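Local coordinates for protein MIP07328p (PDB 6FKK) that probably acts as a chemorepellent axon guidance cue, a semaphorin that signals between cells by binding semaphorin receptors, at residues K396-A401 with K517-S522; V415-N420 with V436-M441; D492-W497 with N506-Q511. All blocks are in the same frame, centred on the assembly; numbering follows the deposited sequence.

Interaction 1 of 3, residues K396-A401 with K517-S522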
loop_
_atom_site.group_PDB
_atom_site.type_symbol
_atom_site.label_atom_id
_atom_site.label_comp_id
_atom_site.label_asym_id
_atom_site.label_seq_id
_atom_site.Cartn_x
_atom_site.Cartn_y
_atom_site.Cartn_z
ATOM N N LYS A 396 20.641 10.560 -1.520
ATOM C CA LYS A 396 22.082 10.563 -1.297
ATOM C C LYS A 396 22.430 11.555 -0.193
ATOM O O LYS A 396 22.135 12.750 -0.308
ATOM C CB LYS A 396 22.823 10.909 -2.586
ATOM C CG LYS A 396 24.328 10.686 -2.515
ATOM C CD LYS A 396 25.016 11.131 -3.796
ATOM C CE LYS A 396 26.519 10.918 -3.722
ATOM N NZ LYS A 396 26.872 9.475 -3.607
ATOM N N SER A 397 23.057 11.063 0.872
ATOM C CA SER A 397 23.453 11.909 1.985
ATOM C C SER A 397 24.727 12.682 1.637
ATOM O O SER A 397 25.414 12.390 0.654
ATOM C CB SER A 397 23.648 11.067 3.249
ATOM O OG SER A 397 24.635 10.066 3.063
ATOM N N LEU A 398 25.027 13.701 2.453
ATOM C CA LEU A 398 26.246 14.482 2.251
ATOM C C LEU A 398 27.470 13.583 2.246
ATOM O O LEU A 398 28.419 13.808 1.483
ATOM C CB LEU A 398 26.395 15.534 3.349
ATOM C CG LEU A 398 27.709 16.311 3.301
ATOM C CD1 LEU A 398 27.682 17.242 2.113
ATOM C CD2 LEU A 398 27.930 17.075 4.588
ATOM N N SER A 399 27.456 12.555 3.099
ATOM C CA SER A 399 28.564 11.619 3.171
ATOM C C SER A 399 28.712 10.846 1.865
ATOM O O SER A 399 29.833 10.575 1.433
ATOM C CB SER A 399 28.371 10.669 4.362
ATOM O OG SER A 399 27.419 9.658 4.080
ATOM N N GLY A 400 27.606 10.501 1.211
ATOM C CA GLY A 400 27.633 9.708 -0.005
ATOM C C GLY A 400 26.809 8.440 0.046
ATOM O O GLY A 400 26.591 7.821 -1.008
ATOM N N ALA A 401 26.341 8.020 1.219
ATOM C CA ALA A 401 25.489 6.848 1.331
ATOM C C ALA A 401 24.054 7.189 0.939
ATOM O O ALA A 401 23.624 8.344 0.991
ATOM C CB ALA A 401 25.523 6.286 2.753
ATOM N N LYS A 517 32.371 20.763 0.184
ATOM C CA LYS A 517 33.408 20.569 1.193
ATOM C C LYS A 517 33.150 21.406 2.439
ATOM O O LYS A 517 33.565 21.022 3.538
ATOM C CB LYS A 517 34.783 20.899 0.607
ATOM C CG LYS A 517 35.280 19.887 -0.413
ATOM C CD LYS A 517 35.303 18.486 0.182
ATOM C CE LYS A 517 35.745 17.446 -0.839
ATOM N NZ LYS A 517 37.152 17.654 -1.288
ATOM N N THR A 518 32.467 22.539 2.293
ATOM C CA THR A 518 32.148 23.409 3.415
ATOM C C THR A 518 30.810 23.072 4.064
ATOM O O THR A 518 30.287 23.884 4.835
ATOM C CB THR A 518 32.150 24.874 2.963
ATOM O OG1 THR A 518 31.234 25.042 1.873
ATOM C CG2 THR A 518 33.544 25.295 2.520
ATOM N N TYR A 519 30.250 21.900 3.780
ATOM C CA TYR A 519 28.940 21.521 4.288
ATOM C C TYR A 519 29.081 20.627 5.515
ATOM O O TYR A 519 30.089 19.939 5.695
ATOM C CB TYR A 519 28.116 20.799 3.216
ATOM C CG TYR A 519 27.659 21.664 2.055
ATOM C CD1 TYR A 519 28.209 22.920 1.826
ATOM C CD2 TYR A 519 26.663 21.222 1.192
ATOM C CE1 TYR A 519 27.790 23.704 0.765
ATOM C CE2 TYR A 519 26.236 22.000 0.131
ATOM C CZ TYR A 519 26.803 23.240 -0.076
ATOM O OH TYR A 519 26.379 24.018 -1.130
ATOM N N LEU A 520 28.050 20.642 6.360
ATOM C CA LEU A 520 28.019 19.841 7.575
ATOM C C LEU A 520 26.735 19.028 7.630
ATOM O O LEU A 520 25.651 19.541 7.336
ATOM C CB LEU A 520 28.127 20.719 8.830
ATOM C CG LEU A 520 29.475 21.387 9.103
ATOM C CD1 LEU A 520 29.403 22.217 10.374
ATOM C CD2 LEU A 520 30.579 20.346 9.200
ATOM N N GLN A 521 26.864 17.758 8.010
ATOM C CA GLN A 521 25.715 16.884 8.199
ATOM C C GLN A 521 26.132 15.732 9.101
ATOM O O GLN A 521 27.245 15.215 8.979
ATOM C CB GLN A 521 25.179 16.349 6.866
ATOM C CG GLN A 521 23.928 15.492 6.999
ATOM C CD GLN A 521 23.420 14.985 5.662
ATOM O OE1 GLN A 521 23.981 14.054 5.084
ATOM N NE2 GLN A 521 22.352 15.598 5.164
ATOM N N SER A 522 25.234 15.337 10.002
ATOM C CA SER A 522 25.510 14.256 10.949
ATOM C C SER A 522 24.240 13.424 11.096
ATOM O O SER A 522 23.294 13.840 11.771
ATOM C CB SER A 522 25.977 14.803 12.292
ATOM O OG SER A 522 26.336 13.750 13.168
#
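Leu398 and Gln521 meet through a polar bond and through their aliphatic parts. The polar link runs from Leu398 N to Gln521 OE1 (2.9 Å); it is moderately bent, with 152° at the hydrogen, and the donor sits tilted from the amide plane. With CG trans to the backbone N (chi1 -177°) and the chain extended beyond it, Gln521 reaches across to the turn. Its NE2 bonds to the carbonyl oxygens of Pro493 and Cys495, so the amide is held at both ends and its rotation is fixed. Within 396-401, Ala401 O accepts from both Ser397 N (2.8 Å) and Ser397 OG (2.9 Å), which ties the turn together. This turn links strands 386-396 and 402-410 of the sema beta-propeller, whereas 517-522 carries the short strand 519-520 of the PSI (plexin repeat) domain, making the contact an interdomain one.

The apolar contacts belong to the Leu398 side chain. It runs antiparallel alongside the Gln521 side chain, bringing CD2 to 3.6 Å from Gln521 CB, and lies roughly perpendicular to that of Tyr519, Leu398 CD1 being 3.7 Å from Tyr519 CB. Beyond CB the tyrosine leads away, and its hydroxyl bonds to His512.

Interaction 2 of 3, residues V415-N420 with V436-M441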
loop_
_atom_site.group_PDB
_atom_site.type_symbol
_atom_site.label_atom_id
_atom_site.label_comp_id
_atom_site.label_asym_id
_atom_site.label_seq_id
_atom_site.Cartn_x
_atom_site.Cartn_y
_atom_site.Cartn_z
ATOM N N VAL A 415 2.333 13.289 10.351
ATOM C CA VAL A 415 3.215 12.673 9.369
ATOM C C VAL A 415 4.588 12.510 10.003
ATOM O O VAL A 415 5.107 13.447 10.619
ATOM C CB VAL A 415 3.307 13.509 8.079
ATOM C CG1 VAL A 415 4.372 12.941 7.152
ATOM C CG2 VAL A 415 1.955 13.558 7.383
ATOM N N THR A 416 5.174 11.323 9.854
ATOM C CA THR A 416 6.468 11.000 10.441
ATOM C C THR A 416 7.460 10.673 9.334
ATOM O O THR A 416 7.234 9.747 8.547
ATOM C CB THR A 416 6.351 9.825 11.415
ATOM O OG1 THR A 416 5.523 10.196 12.523
ATOM C CG2 THR A 416 7.725 9.421 11.928
ATOM N N LYS A 417 8.549 11.434 9.275
ATOM C CA LYS A 417 9.694 11.111 8.435
ATOM C C LYS A 417 10.721 10.352 9.263
ATOM O O LYS A 417 10.956 10.686 10.428
ATOM C CB LYS A 417 10.347 12.373 7.866
ATOM C CG LYS A 417 9.440 13.309 7.094
ATOM C CD LYS A 417 10.200 14.589 6.760
ATOM C CE LYS A 417 9.431 15.487 5.803
ATOM N NZ LYS A 417 8.105 15.902 6.337
ATOM N N PHE A 418 11.340 9.340 8.659
ATOM C CA PHE A 418 12.426 8.640 9.332
ATOM C C PHE A 418 13.252 7.872 8.312
ATOM O O PHE A 418 12.774 7.522 7.229
ATOM C CB PHE A 418 11.909 7.695 10.426
ATOM C CG PHE A 418 11.239 6.451 9.904
ATOM C CD1 PHE A 418 9.881 6.440 9.636
ATOM C CD2 PHE A 418 11.965 5.286 9.709
ATOM C CE1 PHE A 418 9.262 5.296 9.167
ATOM C CE2 PHE A 418 11.353 4.141 9.238
ATOM C CZ PHE A 418 9.999 4.146 8.968
ATOM N N ILE A 419 14.507 7.615 8.683
ATOM C CA ILE A 419 15.403 6.749 7.930
ATOM C C ILE A 419 15.959 5.702 8.886
ATOM O O ILE A 419 15.827 5.808 10.106
ATOM C CB ILE A 419 16.549 7.525 7.249
ATOM C CG1 ILE A 419 17.462 8.158 8.302
ATOM C CG2 ILE A 419 15.996 8.580 6.301
ATOM C CD1 ILE A 419 18.704 8.798 7.726
ATOM N N ASN A 420 16.587 4.680 8.314
ATOM C CA ASN A 420 17.168 3.589 9.084
ATOM C C ASN A 420 18.673 3.552 8.872
ATOM O O ASN A 420 19.160 3.764 7.757
ATOM C CB ASN A 420 16.556 2.241 8.690
ATOM C CG ASN A 420 15.105 2.116 9.106
ATOM O OD1 ASN A 420 14.218 1.969 8.267
ATOM N ND2 ASN A 420 14.856 2.170 10.410
ATOM N N VAL A 436 16.220 6.706 12.817
ATOM C CA VAL A 436 16.483 8.138 12.891
ATOM C C VAL A 436 15.197 8.853 12.485
ATOM O O VAL A 436 14.874 8.949 11.301
ATOM C CB VAL A 436 17.660 8.546 12.004
ATOM C CG1 VAL A 436 17.924 10.042 12.127
ATOM C CG2 VAL A 436 18.903 7.743 12.364
ATOM N N VAL A 437 14.461 9.353 13.473
ATOM C CA VAL A 437 13.225 10.080 13.211
ATOM C C VAL A 437 13.573 11.499 12.785
ATOM O O VAL A 437 14.176 12.258 13.551
ATOM C CB VAL A 437 12.311 10.081 14.443
ATOM C CG1 VAL A 437 11.120 10.998 14.216
ATOM C CG2 VAL A 437 11.849 8.668 14.756
ATOM N N ILE A 438 13.193 11.862 11.562
ATOM C CA ILE A 438 13.497 13.194 11.052
ATOM C C ILE A 438 12.545 14.228 11.640
ATOM O O ILE A 438 12.978 15.242 12.200
ATOM C CB ILE A 438 13.455 13.198 9.514
ATOM C CG1 ILE A 438 14.513 12.246 8.957
ATOM C CG2 ILE A 438 13.659 14.603 8.977
ATOM C CD1 ILE A 438 14.455 12.093 7.458
ATOM N N SER A 439 11.239 13.991 11.527
ATOM C CA SER A 439 10.256 14.927 12.054
ATOM C C SER A 439 8.921 14.221 12.228
ATOM O O SER A 439 8.626 13.241 11.539
ATOM C CB SER A 439 10.083 16.141 11.135
ATOM O OG SER A 439 9.448 15.771 9.923
ATOM N N GLU A 440 8.118 14.737 13.157
ATOM C CA GLU A 440 6.728 14.318 13.320
ATOM C C GLU A 440 5.900 15.577 13.527
ATOM O O GLU A 440 5.944 16.181 14.603
ATOM C CB GLU A 440 6.556 13.351 14.492
ATOM C CG GLU A 440 5.136 12.813 14.630
ATOM C CD GLU A 440 4.970 11.856 15.798
ATOM O OE1 GLU A 440 4.701 12.326 16.925
ATOM O OE2 GLU A 440 5.108 10.633 15.588
ATOM N N MET A 441 5.157 15.978 12.499
ATOM C CA MET A 441 4.414 17.228 12.521
ATOM C C MET A 441 2.938 16.976 12.255
ATOM O O MET A 441 2.563 16.023 11.565
ATOM C CB MET A 441 4.957 18.215 11.482
ATOM C CG MET A 441 6.465 18.378 11.503
ATOM S SD MET A 441 6.992 19.806 10.539
ATOM C CE MET A 441 8.762 19.546 10.464
#
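Lys417 faces both Ile438 and Ser439, and the backbone bonding of the two antiparallel strands is organised around that point. Before the bulge Val415 and Met441 form a hydrogen-bonded pair, joined by Val415 N to Met441 O (3.0 Å) and its reciprocal. After it Ile419 pairs with Val436, and Ile419 N meets Val436 O at 3.0 Å. At the bulge itself Lys417 N binds Ser439 O (2.9 Å), while Lys417 O takes Ile438 N at 2.8 Å, the donor standing 45° out of the carbonyl plane, and keeps only a weak bond from Ser439 N. Two residues opposite one make a classic beta bulge, which shifts the register by one and brings Phe418 opposite Val437. The strands are neighbours in a four-stranded antiparallel sheet, a blade of the sema-domain propeller in which 432-442 is an outermost strand; from this strand Val437 O also accepts a bond from Lys527 of the PSI domain.

Apolar contacts gather on the face of Lys417 and Ile419. Ile419 and Val436 run alongside each other in the same sense, with Ile419 CG1 at 3.7 Å from Val436 CB, while the Ile438 side chain runs roughly perpendicular to that of Ile419, its CD1 4.0 Å from Ile419 CG2. At the bulge Lys417 CB packs on Ile438 CB (3.6 Å). The lysine chain then runs past Ser439 OG and bends at its last torsion (chi4 59°), delivering NZ to His477.

On the other face, Thr416 OG1 makes a weak hydrogen bond with Glu440 OE2 (3.1 Å). The same carboxylate oxygen forms a salt bridge with Lys379, a lysine that would probably favour the ionised glutamate.

Interaction 3 of 3, residues D492-W497 with N506-Q511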
loop_
_atom_site.group_PDB
_atom_site.type_symbol
_atom_site.label_atom_id
_atom_site.label_comp_id
_atom_site.label_asym_id
_atom_site.label_seq_id
_atom_site.Cartn_x
_atom_site.Cartn_y
_atom_site.Cartn_z
ATOM N N ASP A 492 17.803 15.031 8.377
ATOM C CA ASP A 492 17.334 14.650 7.052
ATOM C C ASP A 492 18.542 14.445 6.146
ATOM O O ASP A 492 19.374 15.352 6.023
ATOM C CB ASP A 492 16.410 15.729 6.474
ATOM C CG ASP A 492 15.621 15.255 5.256
ATOM O OD1 ASP A 492 16.208 14.612 4.360
ATOM O OD2 ASP A 492 14.403 15.535 5.194
ATOM N N PRO A 493 18.685 13.277 5.510
ATOM C CA PRO A 493 19.865 13.041 4.660
ATOM C C PRO A 493 19.976 13.997 3.486
ATOM O O PRO A 493 21.044 14.061 2.865
ATOM C CB PRO A 493 19.669 11.595 4.181
ATOM C CG PRO A 493 18.201 11.350 4.308
ATOM C CD PRO A 493 17.766 12.127 5.515
ATOM N N ILE A 494 18.922 14.747 3.174
ATOM C CA ILE A 494 18.937 15.640 2.023
ATOM C C ILE A 494 19.270 17.084 2.393
ATOM O O ILE A 494 19.628 17.868 1.501
ATOM C CB ILE A 494 17.590 15.568 1.275
ATOM C CG1 ILE A 494 17.794 15.747 -0.227
ATOM C CG2 ILE A 494 16.618 16.605 1.811
ATOM C CD1 ILE A 494 16.581 15.362 -1.036
ATOM N N CYS A 495 19.171 17.457 3.668
ATOM C CA CYS A 495 19.504 18.804 4.115
ATOM C C CYS A 495 20.917 18.817 4.687
ATOM O O CYS A 495 21.261 17.974 5.522
ATOM C CB CYS A 495 18.517 19.314 5.169
ATOM S SG CYS A 495 16.747 19.228 4.758
ATOM N N ALA A 496 21.726 19.771 4.234
ATOM C CA ALA A 496 23.061 19.989 4.769
ATOM C C ALA A 496 23.257 21.482 4.985
ATOM O O ALA A 496 22.613 22.309 4.335
ATOM C CB ALA A 496 24.146 19.429 3.840
ATOM N N TRP A 497 24.152 21.824 5.907
ATOM C CA TRP A 497 24.378 23.210 6.302
ATOM C C TRP A 497 25.644 23.741 5.644
ATOM O O TRP A 497 26.734 23.200 5.860
ATOM C CB TRP A 497 24.480 23.338 7.820
ATOM C CG TRP A 497 24.739 24.740 8.264
ATOM C CD1 TRP A 497 25.927 25.266 8.676
ATOM C CD2 TRP A 497 23.785 25.805 8.324
ATOM N NE1 TRP A 497 25.772 26.592 8.998
ATOM C CE2 TRP A 497 24.465 26.949 8.787
ATOM C CE3 TRP A 497 22.421 25.903 8.033
ATOM C CZ2 TRP A 497 23.827 28.172 8.973
ATOM C CZ3 TRP A 497 21.790 27.118 8.214
ATOM C CH2 TRP A 497 22.493 28.237 8.679
ATOM N N ASN A 506 19.337 22.059 0.176
ATOM C CA ASN A 506 18.853 20.765 -0.286
ATOM C C ASN A 506 19.871 20.183 -1.259
ATOM O O ASN A 506 20.206 20.816 -2.265
ATOM C CB ASN A 506 17.483 20.923 -0.947
ATOM C CG ASN A 506 16.864 19.598 -1.354
ATOM O OD1 ASN A 506 17.478 18.797 -2.060
ATOM N ND2 ASN A 506 15.634 19.365 -0.913
ATOM N N LEU A 507 20.357 18.975 -0.965
ATOM C CA LEU A 507 21.410 18.387 -1.786
ATOM C C LEU A 507 20.900 17.885 -3.132
ATOM O O LEU A 507 21.703 17.717 -4.057
ATOM C CB LEU A 507 22.090 17.243 -1.035
ATOM C CG LEU A 507 22.854 17.623 0.233
ATOM C CD1 LEU A 507 23.586 16.421 0.797
ATOM C CD2 LEU A 507 23.822 18.752 -0.052
ATOM N N ALA A 508 19.597 17.643 -3.268
ATOM C CA ALA A 508 19.063 17.118 -4.520
ATOM C C ALA A 508 18.652 18.220 -5.490
ATOM O O ALA A 508 18.886 18.097 -6.697
ATOM C CB ALA A 508 17.870 16.201 -4.245
ATOM N N THR A 509 18.046 19.296 -4.986
ATOM C CA THR A 509 17.546 20.378 -5.827
ATOM C C THR A 509 18.545 21.521 -5.980
ATOM O O THR A 509 18.824 21.950 -7.103
ATOM C CB THR A 509 16.226 20.919 -5.262
ATOM O OG1 THR A 509 16.435 21.429 -3.938
ATOM C CG2 THR A 509 15.170 19.821 -5.217
ATOM N N SER A 510 19.090 22.028 -4.874
ATOM C CA SER A 510 20.002 23.163 -4.946
ATOM C C SER A 510 21.299 22.772 -5.642
ATOM O O SER A 510 21.792 21.651 -5.493
ATOM C CB SER A 510 20.299 23.697 -3.546
ATOM O OG SER A 510 19.106 24.052 -2.872
ATOM N N GLN A 511 21.855 23.708 -6.405
ATOM C CA GLN A 511 23.071 23.465 -7.171
ATOM C C GLN A 511 24.282 23.933 -6.374
ATOM O O GLN A 511 24.293 25.052 -5.852
ATOM C CB GLN A 511 23.011 24.185 -8.520
ATOM C CG GLN A 511 23.879 23.562 -9.598
ATOM C CD GLN A 511 23.342 22.226 -10.076
ATOM O OE1 GLN A 511 23.632 21.181 -9.491
ATOM N NE2 GLN A 511 22.556 22.253 -11.146
#
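In the small, cysteine-rich PSI domain, Ile494 and Ala496 meet Asn506, Leu507 and Ala508 where strand 503-506 pairs with strand 495-498 and then gives way to a loop. Cys495 and Asn506 form an antiparallel non-hydrogen-bonded pair. Next to it, Leu507 N donates to Ile494 O (2.8 Å), nearly straight at 164°, and the CA of Asn506 adds a C-H...O contact to the same oxygen.

The side chain of Ile494 lies against the residues that follow the strand. Its CG1 passes 3.6 Å from Asn506 OD1, crossing the amide at a slant, and CD1 goes on to the methyl of Ala508, 3.6 Å from its CB. The Leu507 side chain packs on the strand side of the contact, CG beside Ile494 O and CD2 4.0 Å from Ala496 CB. Outside the two segments, Ile494 also packs on His476 and Cys478.

Each segment is shaped by a side-chain oxygen turned back onto its own backbone. Asp492 OD1 receives Ile494 N (3.0 Å) on its anti side, an Asx turn leading into strand 495-498, and OD2 is bonded to His476. Asn506, its CG trans to the backbone N (chi1 -175°), places OD1 over the start of the loop, where it accepts Ala508 N in the carbonyl plane (2.7 Å) and Thr509 N from above that plane (3.0 Å), a second Asx turn at the end of strand 503-506. These two bonds fix the rotation of the amide and leave its oxygen well satisfied beside the hydrocarbon of Ile494.

Cys495 is disulfide-bonded to Cys478, and Trp497 packs on helix 484-489 and Cys504. A short antiparallel sheet in a small, disulfide-rich domain is characteristic of the PSI fold.

In the fold
Followed from the N terminus, the chain first reaches the turn 396-401 and then the two strands of interaction 2, whose hairpin closes a short loop within one propeller blade. After three further strands that share a sheet with 18-21, it enters the PSI domain, where interaction 3 closes another short loop. Interaction 1 closes last, at 517-522, and so encloses both of the others, which follow one another in series without crossing. Interactions 1 and 3 touch and share a sheet, strand 519-520 lying beside 495-498. Interaction 2 meets interaction 3 where Ile438 and Ile419 pack on Pro493. One blade thus meets the PSI domain at two places, its 396-401 turn and its strands 414-423 and 432-442.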